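Local coordinates for protein M32 carboxypeptidase (Chitinophagaceae bacterium, PDB 7A03) that probably removes single residues from the C-terminal end of peptides and proteins, as a metal-dependent carboxypeptidase of the M32 (Taq) family, at residues L160-E163 with Y164-A168; D174-F177 with T178-K181; I356-H359 with F360-I364. All coordinates share one frame; numbering follows the deposited sequence. Where two conformers were deposited one is given.

The three contacts follow one another along a largely helical single chain, and all are local: each is the end, the middle or the start of a helix. Contact 1 closes helix 157-164 and leads through a short turn into helix 170-192, which carries contact 2; their centres are about 18 Å apart and the two contacts do not touch. Contact 3 opens helix 358-374, distant in sequence but packed on contact 2, with centres about 11 Å apart; F177 CZ lies 3.7 Å from I362 CG2. Helix 420-439 touches side chains of all three, so one helix of the M32 carboxypeptidase fold is shared by them.

Contact 1. Residues L160-E163 with Y164-A168; sequences LLNE and YEKGA
The C-terminal end of helix 157-164 runs here into a type II beta turn, E165 to A168, and N162 in the last turn of the helix reaches forward to hold it. N162 OD1 accepts the backbone N-H of G167 at 3.1 Å in a nearly straight bond (174° at the hydrogen), the donor tilted 22° from the plane of the amide carbonyl. With CG anti to the backbone N (chi1 -175°), the amide swings toward the turn although its CA-CB bond starts out away from it. K166 stretches out alongside, its CG 4.1 Å from N162 OD1. The helix itself ends on L161 O, which is gripped twice: E165 N comes in 3.0 Å away and nearly in line with the carbonyl, while Y164 N, also 3.0 Å away, sits above the carbonyl plane. Y164 N also makes a weak hydrogen bond to L160 O. The turn is closed by A168 N bonding to E165 O at 2.9 Å, and G167 takes the positive phi that this turn type favours at its third position. On the buried side, A168 CB meets L161 CB at 4.2 Å, so the chain folds back against the helix it has just left. E163 and K166 pair with K97 and E93 in salt bridges; the E165 carboxylate, by contrast, is buried and takes hydrogen bonds from S292 OG and G294 N. L161 packs on helices 170-192 and 420-439, whereas L160 rests on helix 129-150.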
ATOM      1  N   LEU A 160      -3.144  15.472   8.103  1.00 17.28           N
ATOM      2  CA  LEU A 160      -2.501  14.169   8.184  1.00 16.93           C
ATOM      3  C   LEU A 160      -2.799  13.334   6.941  1.00 16.87           C
ATOM      4  O   LEU A 160      -1.894  12.692   6.394  1.00 16.59           O
ATOM      5  CB  LEU A 160      -2.936  13.461   9.471  1.00 17.58           C
ATOM      6  CG  LEU A 160      -2.733  14.299  10.748  1.00 17.66           C
ATOM      7  CD1 LEU A 160      -3.098  13.494  11.985  1.00 20.09           C
ATOM      8  CD2 LEU A 160      -1.291  14.747  10.840  1.00 19.12           C
ATOM      9  N   LEU A 161      -4.053  13.351   6.471  1.00 17.07           N
ATOM     10  CA  LEU A 161      -4.387  12.700   5.205  1.00 14.94           C
ATOM     11  C   LEU A 161      -3.439  13.150   4.097  1.00 16.31           C
ATOM     12  O   LEU A 161      -2.854  12.322   3.382  1.00 20.00           O
ATOM     13  CB  LEU A 161      -5.853  12.974   4.825  1.00 17.02           C
ATOM     14  CG  LEU A 161      -6.950  12.336   5.680  1.00 14.36           C
ATOM     15  CD1 LEU A 161      -8.287  12.958   5.374  1.00 16.88           C
ATOM     16  CD2 LEU A 161      -7.000  10.822   5.473  1.00 14.32           C
ATOM     17  N   ASN A 162      -3.232  14.468   3.987  1.00 20.91           N
ATOM     18  CA  ASN A 162      -2.365  15.024   2.952  1.00 20.28           C
ATOM     19  C   ASN A 162      -0.930  14.522   3.069  1.00 21.92           C
ATOM     20  O   ASN A 162      -0.246  14.381   2.050  1.00 19.63           O
ATOM     21  CB  ASN A 162      -2.409  16.550   3.004  1.00 25.20           C
ATOM     22  CG  ASN A 162      -1.636  17.190   1.876  1.00 25.55           C
ATOM     23  OD1 ASN A 162      -2.066  17.160   0.728  1.00 24.33           O
ATOM     24  ND2 ASN A 162      -0.498  17.794   2.201  1.00 25.20           N
ATOM     25  N   GLU A 163      -0.469  14.244   4.291  1.00 18.54           N
ATOM     26  CA  GLU A 163       0.872  13.702   4.487  1.00 24.86           C
ATOM     27  C   GLU A 163       1.055  12.398   3.738  1.00 26.30           C
ATOM     28  O   GLU A 163       2.103  12.169   3.121  1.00 29.36           O
ATOM     29  CB  GLU A 163       1.103  13.457   5.974  1.00 29.43           C
ATOM     30  CG  GLU A 163       1.369  14.714   6.729  1.00 31.83           C
ATOM     31  CD  GLU A 163       2.747  15.230   6.441  1.00 44.87           C
ATOM     32  OE1 GLU A 163       3.708  14.644   6.978  1.00 50.66           O
ATOM     33  OE2 GLU A 163       2.872  16.196   5.661  1.00 49.77           O
ATOM     34  N   TYR A 164       0.052  11.521   3.789  1.00 21.53           N
ATOM     35  CA  TYR A 164       0.245  10.184   3.258  1.00 21.17           C
ATOM     36  C   TYR A 164      -0.282  10.037   1.845  1.00 24.50           C
ATOM     37  O   TYR A 164       0.086   9.076   1.159  1.00 24.41           O
ATOM     38  CB  TYR A 164      -0.368   9.132   4.193  1.00 17.94           C
ATOM     39  CG  TYR A 164       0.481   8.884   5.422  1.00 17.76           C
ATOM     40  CD1 TYR A 164       1.700   8.209   5.329  1.00 23.22           C
ATOM     41  CD2 TYR A 164       0.084   9.339   6.670  1.00 22.16           C
ATOM     42  CE1 TYR A 164       2.488   7.995   6.449  1.00 25.21           C
ATOM     43  CE2 TYR A 164       0.861   9.122   7.791  1.00 24.80           C
ATOM     44  CZ  TYR A 164       2.061   8.456   7.680  1.00 21.22           C
ATOM     45  OH  TYR A 164       2.825   8.246   8.805  1.00 31.46           O
ATOM     46  N   GLU A 165      -1.091  10.988   1.391  1.00 22.43           N
ATOM     47  CA  GLU A 165      -1.633  10.977   0.037  1.00 21.69           C
ATOM     48  C   GLU A 165      -1.912  12.431  -0.324  1.00 19.95           C
ATOM     49  O   GLU A 165      -2.936  12.991   0.085  1.00 20.61           O
ATOM     50  CB  GLU A 165      -2.897  10.138  -0.013  1.00 18.72           C
ATOM     51  CG  GLU A 165      -3.443   9.925  -1.393  1.00 20.14           C
ATOM     52  CD  GLU A 165      -2.604   8.965  -2.251  1.00 20.57           C
ATOM     53  OE1 GLU A 165      -1.790   8.182  -1.716  1.00 17.60           O
ATOM     54  OE2 GLU A 165      -2.791   8.999  -3.485  1.00 27.95           O
ATOM     55  N   LYS A 166      -0.998  13.036  -1.078  1.00 21.44           N
ATOM     56  CA  LYS A 166      -1.142  14.437  -1.434  1.00 23.69           C
ATOM     57  C   LYS A 166      -2.462  14.650  -2.151  1.00 27.85           C
ATOM     58  O   LYS A 166      -2.767  13.967  -3.132  1.00 26.79           O
ATOM     59  CB  LYS A 166       0.021  14.868  -2.329  1.00 27.97           C
ATOM     60  CG  LYS A 166      -0.025  16.330  -2.730  1.00 31.92           C
ATOM     61  CD  LYS A 166       1.264  16.768  -3.434  1.00 31.85           C
ATOM     62  CE  LYS A 166       1.225  18.256  -3.769  1.00 36.20           C
ATOM     63  NZ  LYS A 166       2.193  18.623  -4.849  1.00 40.96           N
ATOM     64  N   GLY A 167      -3.260  15.581  -1.632  1.00 24.74           N
ATOM     65  CA  GLY A 167      -4.563  15.872  -2.168  1.00 25.04           C
ATOM     66  C   GLY A 167      -5.723  15.278  -1.395  1.00 25.64           C
ATOM     67  O   GLY A 167      -6.853  15.744  -1.560  1.00 27.80           O
ATOM     68  N   ALA A 168      -5.481  14.265  -0.562  1.00 22.74           N
ATOM     69  CA  ALA A 168      -6.577  13.579   0.114  1.00 22.02           C
ATOM     70  C   ALA A 168      -7.194  14.473   1.183  1.00 19.58           C
ATOM     71  O   ALA A 168      -6.497  15.243   1.854  1.00 21.41           O
ATOM     72  CB  ALA A 168      -6.082  12.276   0.739  1.00 20.53           C
TER

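Contact 2. Residues D174-F177 with T178-K181; sequences DTIF and TEVK
F177 and V180 lie side by side on the buried face of helix 170-192, the ring atom CD1 of F177 meeting V180 CG2 at 4.1 Å. The same methyl presses on I176 O, 3.5 Å away, because CG2 is turned beside the backbone N while CG1 stands anti to it (chi1 165°). This side is closely packed: F177 stacks with Y366 and touches helix 358-374, and V180 meets F427 and F486. Across the helix the contact is looser and more polar, and T175 and T178 are exposed to solvent; E179 lies between the two sides, its side chain touching F486. T175 and E179 point the same way, with T175 CG2 3.9 Å from E179 OE2, an apolar methyl beside a carboxylate oxygen. T178 turns its hydroxyl back along the chain, OG1 anti to its own carbonyl carbon (chi1 -65°), and donates to D174 O at 2.8 Å. The backbone N-H of T178 also bonds to D174 O, at 2.9 Å, and the two donors arrive from opposite faces of the carbonyl plane. The D174 carboxylate faces elsewhere, to Y366 and K370. The chemistry is that of an amphipathic helix: aromatic and branched groups pack one face against the neighbouring helices, while on the other a threonine hydroxyl satisfies its polar hydrogen within the helix by sharing a carbonyl already used by the backbone.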
ATOM      1  N   ASP A 174     -15.068  11.249   2.636  1.00 16.92           N
ATOM      2  CA  ASP A 174     -16.426  11.031   3.114  1.00 16.39           C
ATOM      3  C   ASP A 174     -17.320  10.596   1.972  1.00 16.23           C
ATOM      4  O   ASP A 174     -18.131   9.672   2.122  1.00 19.42           O
ATOM      5  CB  ASP A 174     -16.988  12.311   3.723  1.00 16.49           C
ATOM      6  CG  ASP A 174     -16.559  12.527   5.163  1.00 23.06           C
ATOM      7  OD1 ASP A 174     -15.860  11.665   5.745  1.00 21.57           O
ATOM      8  OD2 ASP A 174     -16.954  13.583   5.714  1.00 25.46           O
ATOM      9  N   THR A 175     -17.184  11.247   0.814  1.00 17.54           N
ATOM     10  CA  THR A 175     -17.980  10.835  -0.340  1.00 17.17           C
ATOM     11  C   THR A 175     -17.671   9.390  -0.734  1.00 20.92           C
ATOM     12  O   THR A 175     -18.586   8.568  -0.931  1.00 20.42           O
ATOM     13  CB  THR A 175     -17.711  11.802  -1.491  1.00 19.01           C
ATOM     14  OG1 THR A 175     -18.205  13.095  -1.124  1.00 21.87           O
ATOM     15  CG2 THR A 175     -18.377  11.331  -2.795  1.00 21.49           C
ATOM     16  N   ILE A 176     -16.381   9.054  -0.841  1.00 18.07           N
ATOM     17  CA  ILE A 176     -16.009   7.698  -1.242  1.00 17.36           C
ATOM     18  C   ILE A 176     -16.512   6.664  -0.239  1.00 15.66           C
ATOM     19  O   ILE A 176     -17.045   5.615  -0.625  1.00 18.85           O
ATOM     20  CB  ILE A 176     -14.488   7.598  -1.471  1.00 16.55           C
ATOM     21  CG1 ILE A 176     -14.131   8.317  -2.764  1.00 17.10           C
ATOM     22  CG2 ILE A 176     -14.058   6.144  -1.553  1.00 22.01           C
ATOM     23  CD1 ILE A 176     -12.660   8.599  -2.928  1.00 18.91           C
ATOM     24  N   PHE A 177     -16.340   6.920   1.055  1.00 17.15           N
ATOM     25  CA  PHE A 177     -16.703   5.896   2.027  1.00 18.26           C
ATOM     26  C   PHE A 177     -18.207   5.799   2.235  1.00 18.47           C
ATOM     27  O   PHE A 177     -18.704   4.722   2.580  1.00 21.06           O
ATOM     28  CB  PHE A 177     -15.937   6.065   3.342  1.00 17.35           C
ATOM     29  CG  PHE A 177     -14.489   5.652   3.253  1.00 16.60           C
ATOM     30  CD1 PHE A 177     -14.140   4.325   2.992  1.00 17.51           C
ATOM     31  CD2 PHE A 177     -13.480   6.582   3.419  1.00 19.15           C
ATOM     32  CE1 PHE A 177     -12.797   3.945   2.904  1.00 19.29           C
ATOM     33  CE2 PHE A 177     -12.138   6.204   3.323  1.00 19.76           C
ATOM     34  CZ  PHE A 177     -11.804   4.876   3.069  1.00 19.77           C
ATOM     35  N   THR A 178     -18.944   6.890   2.010  1.00 17.95           N
ATOM     36  CA  THR A 178     -20.393   6.781   1.961  1.00 16.73           C
ATOM     37  C   THR A 178     -20.815   5.879   0.814  1.00 23.04           C
ATOM     38  O   THR A 178     -21.740   5.070   0.959  1.00 19.58           O
ATOM     39  CB  THR A 178     -21.005   8.177   1.826  1.00 22.61           C
ATOM     40  OG1 THR A 178     -20.715   8.938   3.006  1.00 27.23           O
ATOM     41  CG2 THR A 178     -22.527   8.096   1.638  1.00 24.53           C
ATOM     42  N   GLU A 179     -20.126   5.982  -0.330  1.00 18.18           N
ATOM     43  CA  GLU A 179     -20.409   5.056  -1.422  1.00 20.19           C
ATOM     44  C   GLU A 179     -20.044   3.620  -1.052  1.00 20.89           C
ATOM     45  O   GLU A 179     -20.792   2.686  -1.360  1.00 20.62           O
ATOM     46  CB  GLU A 179     -19.700   5.515  -2.697  1.00 19.26           C
ATOM     47  CG  GLU A 179     -20.390   6.686  -3.377  1.00 21.48           C
ATOM     48  CD  GLU A 179     -19.457   7.558  -4.206  1.00 32.87           C
ATOM     49  OE1 GLU A 179     -18.229   7.328  -4.190  1.00 30.12           O
ATOM     50  OE2 GLU A 179     -19.961   8.472  -4.894  1.00 33.79           O
ATOM     51  N   VAL A 180     -18.896   3.422  -0.405  1.00 17.91           N
ATOM     52  CA  VAL A 180     -18.538   2.091   0.085  1.00 16.76           C
ATOM     53  C   VAL A 180     -19.674   1.513   0.919  1.00 17.59           C
ATOM     54  O   VAL A 180     -20.141   0.392   0.675  1.00 18.10           O
ATOM     55  CB  VAL A 180     -17.210   2.128   0.870  1.00 22.34           C
ATOM     56  CG1 VAL A 180     -17.035   0.852   1.680  1.00 23.45           C
ATOM     57  CG2 VAL A 180     -16.032   2.328  -0.066  1.00 24.64           C
ATOM     58  N   LYS A 181     -20.153   2.277   1.901  1.00 19.27           N
ATOM     59  CA  LYS A 181     -21.233   1.788   2.751  1.00 19.51           C
ATOM     60  C   LYS A 181     -22.467   1.469   1.918  1.00 21.80           C
ATOM     61  O   LYS A 181     -22.945   0.324   1.897  1.00 24.48           O
ATOM     62  CB  LYS A 181     -21.565   2.810   3.843  1.00 19.84           C
ATOM     63  CG  LYS A 181     -22.596   2.329   4.864  1.00 34.11           C
ATOM     64  CD  LYS A 181     -24.026   2.654   4.428  1.00 39.49           C
ATOM     65  CE  LYS A 181     -25.021   1.625   4.941  1.00 45.91           C
ATOM     66  NZ  LYS A 181     -26.411   2.128   4.825  1.00 44.34           N
TER

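Contact 3. Residues I356-H359 with F360-I364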
ATOM      1  N   ILE A 356     -13.774  -7.269  -0.719  1.00 14.80           N
ATOM      2  CA  ILE A 356     -14.993  -6.491  -0.513  1.00 14.36           C
ATOM      3  C   ILE A 356     -15.012  -5.976   0.915  1.00 16.80           C
ATOM      4  O   ILE A 356     -15.021  -4.761   1.154  1.00 16.71           O
ATOM      5  CB  ILE A 356     -16.272  -7.292  -0.827  1.00 14.71           C
ATOM      6  CG1 ILE A 356     -16.235  -7.799  -2.271  1.00 16.92           C
ATOM      7  CG2 ILE A 356     -17.507  -6.446  -0.575  1.00 18.68           C
ATOM      8  CD1 ILE A 356     -16.134  -6.693  -3.299  1.00 18.53           C
ATOM      9  N   THR A 357     -15.010  -6.902   1.875  1.00 15.67           N
ATOM     10  CA  THR A 357     -15.095  -6.498   3.273  1.00 14.55           C
ATOM     11  C   THR A 357     -13.888  -5.678   3.713  1.00 14.26           C
ATOM     12  O   THR A 357     -14.014  -4.896   4.662  1.00 14.47           O
ATOM     13  CB  THR A 357     -15.260  -7.723   4.178  1.00 14.67           C
ATOM     14  OG1 THR A 357     -14.109  -8.567   4.042  1.00 16.09           O
ATOM     15  CG2 THR A 357     -16.523  -8.487   3.825  1.00 15.16           C
ATOM     16  N   TYR A 358     -12.737  -5.828   3.040  1.00 15.52           N
ATOM     17  CA  TYR A 358     -11.545  -5.047   3.381  1.00 14.86           C
ATOM     18  C   TYR A 358     -11.876  -3.570   3.576  1.00 14.84           C
ATOM     19  O   TYR A 358     -11.387  -2.923   4.517  1.00 14.05           O
ATOM     20  CB  TYR A 358     -10.501  -5.182   2.263  1.00 15.39           C
ATOM     21  CG  TYR A 358      -9.138  -4.610   2.615  1.00 14.48           C
ATOM     22  CD1 TYR A 358      -8.847  -3.262   2.398  1.00 14.87           C
ATOM     23  CD2 TYR A 358      -8.151  -5.416   3.160  1.00 15.53           C
ATOM     24  CE1 TYR A 358      -7.619  -2.732   2.731  1.00 14.62           C
ATOM     25  CE2 TYR A 358      -6.912  -4.903   3.490  1.00 15.55           C
ATOM     26  CZ  TYR A 358      -6.651  -3.563   3.267  1.00 15.56           C
ATOM     27  OH  TYR A 358      -5.420  -3.032   3.593  1.00 18.90           O
ATOM     28  N   HIS A 359     -12.725  -3.025   2.705  1.00 14.59           N
ATOM     29  CA  HIS A 359     -12.953  -1.590   2.714  1.00 14.06           C
ATOM     30  C   HIS A 359     -13.788  -1.135   3.899  1.00 14.37           C
ATOM     31  O   HIS A 359     -13.635   0.007   4.344  1.00 16.18           O
ATOM     32  CB  HIS A 359     -13.447  -1.148   1.339  1.00 15.44           C
ATOM     33  CG  HIS A 359     -12.545  -1.640   0.254  1.00 14.59           C
ATOM     34  ND1 HIS A 359     -11.271  -1.137   0.078  1.00 15.56           N
ATOM     35  CD2 HIS A 359     -12.678  -2.654  -0.634  1.00 13.82           C
ATOM     36  CE1 HIS A 359     -10.672  -1.799  -0.897  1.00 16.18           C
ATOM     37  NE2 HIS A 359     -11.504  -2.721  -1.352  1.00 15.53           N
ATOM     38  N   PHE A 360     -14.578  -2.032   4.496  1.00 14.58           N
ATOM     39  CA  PHE A 360     -15.205  -1.662   5.760  1.00 14.87           C
ATOM     40  C   PHE A 360     -14.166  -1.510   6.862  1.00 15.32           C
ATOM     41  O   PHE A 360     -14.220  -0.544   7.640  1.00 15.64           O
ATOM     42  CB  PHE A 360     -16.300  -2.652   6.130  1.00 15.18           C
ATOM     43  CG  PHE A 360     -17.521  -2.527   5.264  1.00 21.97           C
ATOM     44  CD1 PHE A 360     -17.582  -3.170   4.038  1.00 19.47           C
ATOM     45  CD2 PHE A 360     -18.571  -1.710   5.643  1.00 27.28           C
ATOM     46  CE1 PHE A 360     -18.698  -3.030   3.225  1.00 19.75           C
ATOM     47  CE2 PHE A 360     -19.678  -1.570   4.839  1.00 26.71           C
ATOM     48  CZ  PHE A 360     -19.739  -2.227   3.634  1.00 23.95           C
ATOM     49  N   HIS A 361     -13.184  -2.420   6.903  1.00 14.74           N
ATOM     50  CA  HIS A 361     -12.071  -2.260   7.839  1.00 14.87           C
ATOM     51  C   HIS A 361     -11.452  -0.877   7.676  1.00 14.15           C
ATOM     52  O   HIS A 361     -11.257  -0.139   8.657  1.00 15.93           O
ATOM     53  CB  HIS A 361     -11.018  -3.346   7.596  1.00 13.94           C
ATOM     54  CG  HIS A 361     -11.481  -4.743   7.896  1.00 15.07           C
ATOM     55  ND1 HIS A 361     -11.354  -5.332   9.142  1.00 14.84           N
ATOM     56  CD2 HIS A 361     -12.025  -5.686   7.091  1.00 15.66           C
ATOM     57  CE1 HIS A 361     -11.833  -6.563   9.095  1.00 16.50           C
ATOM     58  NE2 HIS A 361     -12.247  -6.803   7.863  1.00 18.05           N
ATOM     59  N   ILE A 362     -11.229  -0.466   6.423  1.00 13.98           N
ATOM     60  CA  ILE A 362     -10.571   0.821   6.235  1.00 13.88           C
ATOM     61  C   ILE A 362     -11.510   1.927   6.662  1.00 15.66           C
ATOM     62  O   ILE A 362     -11.104   2.890   7.335  1.00 16.14           O
ATOM     63  CB  ILE A 362     -10.090   0.987   4.783  1.00 14.35           C
ATOM     64  CG1 ILE A 362      -9.062  -0.085   4.421  1.00 14.25           C
ATOM     65  CG2 ILE A 362      -9.504   2.373   4.553  1.00 17.29           C
ATOM     66  CD1 ILE A 362      -7.730   0.054   5.158  1.00 14.54           C
ATOM     67  N   MET A 363     -12.791   1.792   6.321  0.54 14.49           N
ATOM     68  CA  MET A 363     -13.739   2.845   6.651  0.54 16.45           C
ATOM     69  C   MET A 363     -13.796   3.052   8.154  0.54 15.03           C
ATOM     70  O   MET A 363     -13.796   4.198   8.634  0.54 15.19           O
ATOM     71  CB  MET A 363     -15.113   2.488   6.101  0.54 16.87           C
ATOM     72  CG  MET A 363     -16.119   3.614   6.181  0.54 19.78           C
ATOM     73  SD  MET A 363     -17.723   3.044   5.625  0.54 21.32           S
ATOM     74  CE  MET A 363     -18.182   1.978   6.987  0.54 22.54           C
ATOM     75  N   ILE A 364     -13.764   1.953   8.917  1.00 16.23           N
ATOM     76  CA  ILE A 364     -13.866   2.082  10.363  1.00 15.76           C
ATOM     77  C   ILE A 364     -12.661   2.841  10.889  1.00 16.69           C
ATOM     78  O   ILE A 364     -12.804   3.810  11.651  1.00 18.40           O
ATOM     79  CB  ILE A 364     -14.034   0.699  11.013  1.00 15.33           C
ATOM     80  CG1 ILE A 364     -15.436   0.164  10.705  1.00 17.18           C
ATOM     81  CG2 ILE A 364     -13.791   0.800  12.512  1.00 17.62           C
ATOM     82  CD1 ILE A 364     -15.564  -1.325  10.875  1.00 17.86           C
TER
HETATM   83  O   HOH W   1     -13.552  -8.946   6.709  1.00 17.23           O
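Y358 lays its ring obliquely across I362 one helical turn on, CE1 3.5 Å from I362 CG1 and 3.7 Å from I362 CD1. The tyrosine sets out away from the following turn, but with CG anti to the backbone N (chi1 -170°) the ring sweeps forward to meet the isoleucine. Its hydroxyl continues to R350, and R301 makes a cation-pi contact with the ring. H361 lies beside the start of the helix: its ring atom CD2 comes 3.2 Å from T357 O. A water joins the imidazole to the threonine, 2.8 Å from both H361 NE2 and T357 OG1; it donates to the hydroxyl and lies in the ring plane at the imidazole edge. Since H361 ND1 also bonds to Y390 OH, both ring nitrogens have partners, which should fix the rotation of the ring. T357 OG1 further bonds to D354, just ahead of the segment. F360 turns an edge toward T357 O, which accepts the backbone N of F360 at 2.9 Å from above the carbonyl plane and, weakly, that of H361. H359 ND1 is hydrogen-bonded to S423 OG, and its ring meets that of F427 with the planes at about 45°; F360 packs on L184 and L188 of helix 170-192. The arrangement is that of the buried first turn of a helix within a largely helical fold, and Y358 comes close to, but makes no contact with, the HExxH motif that, as in related metallopeptidases, probably binds the catalytic metal.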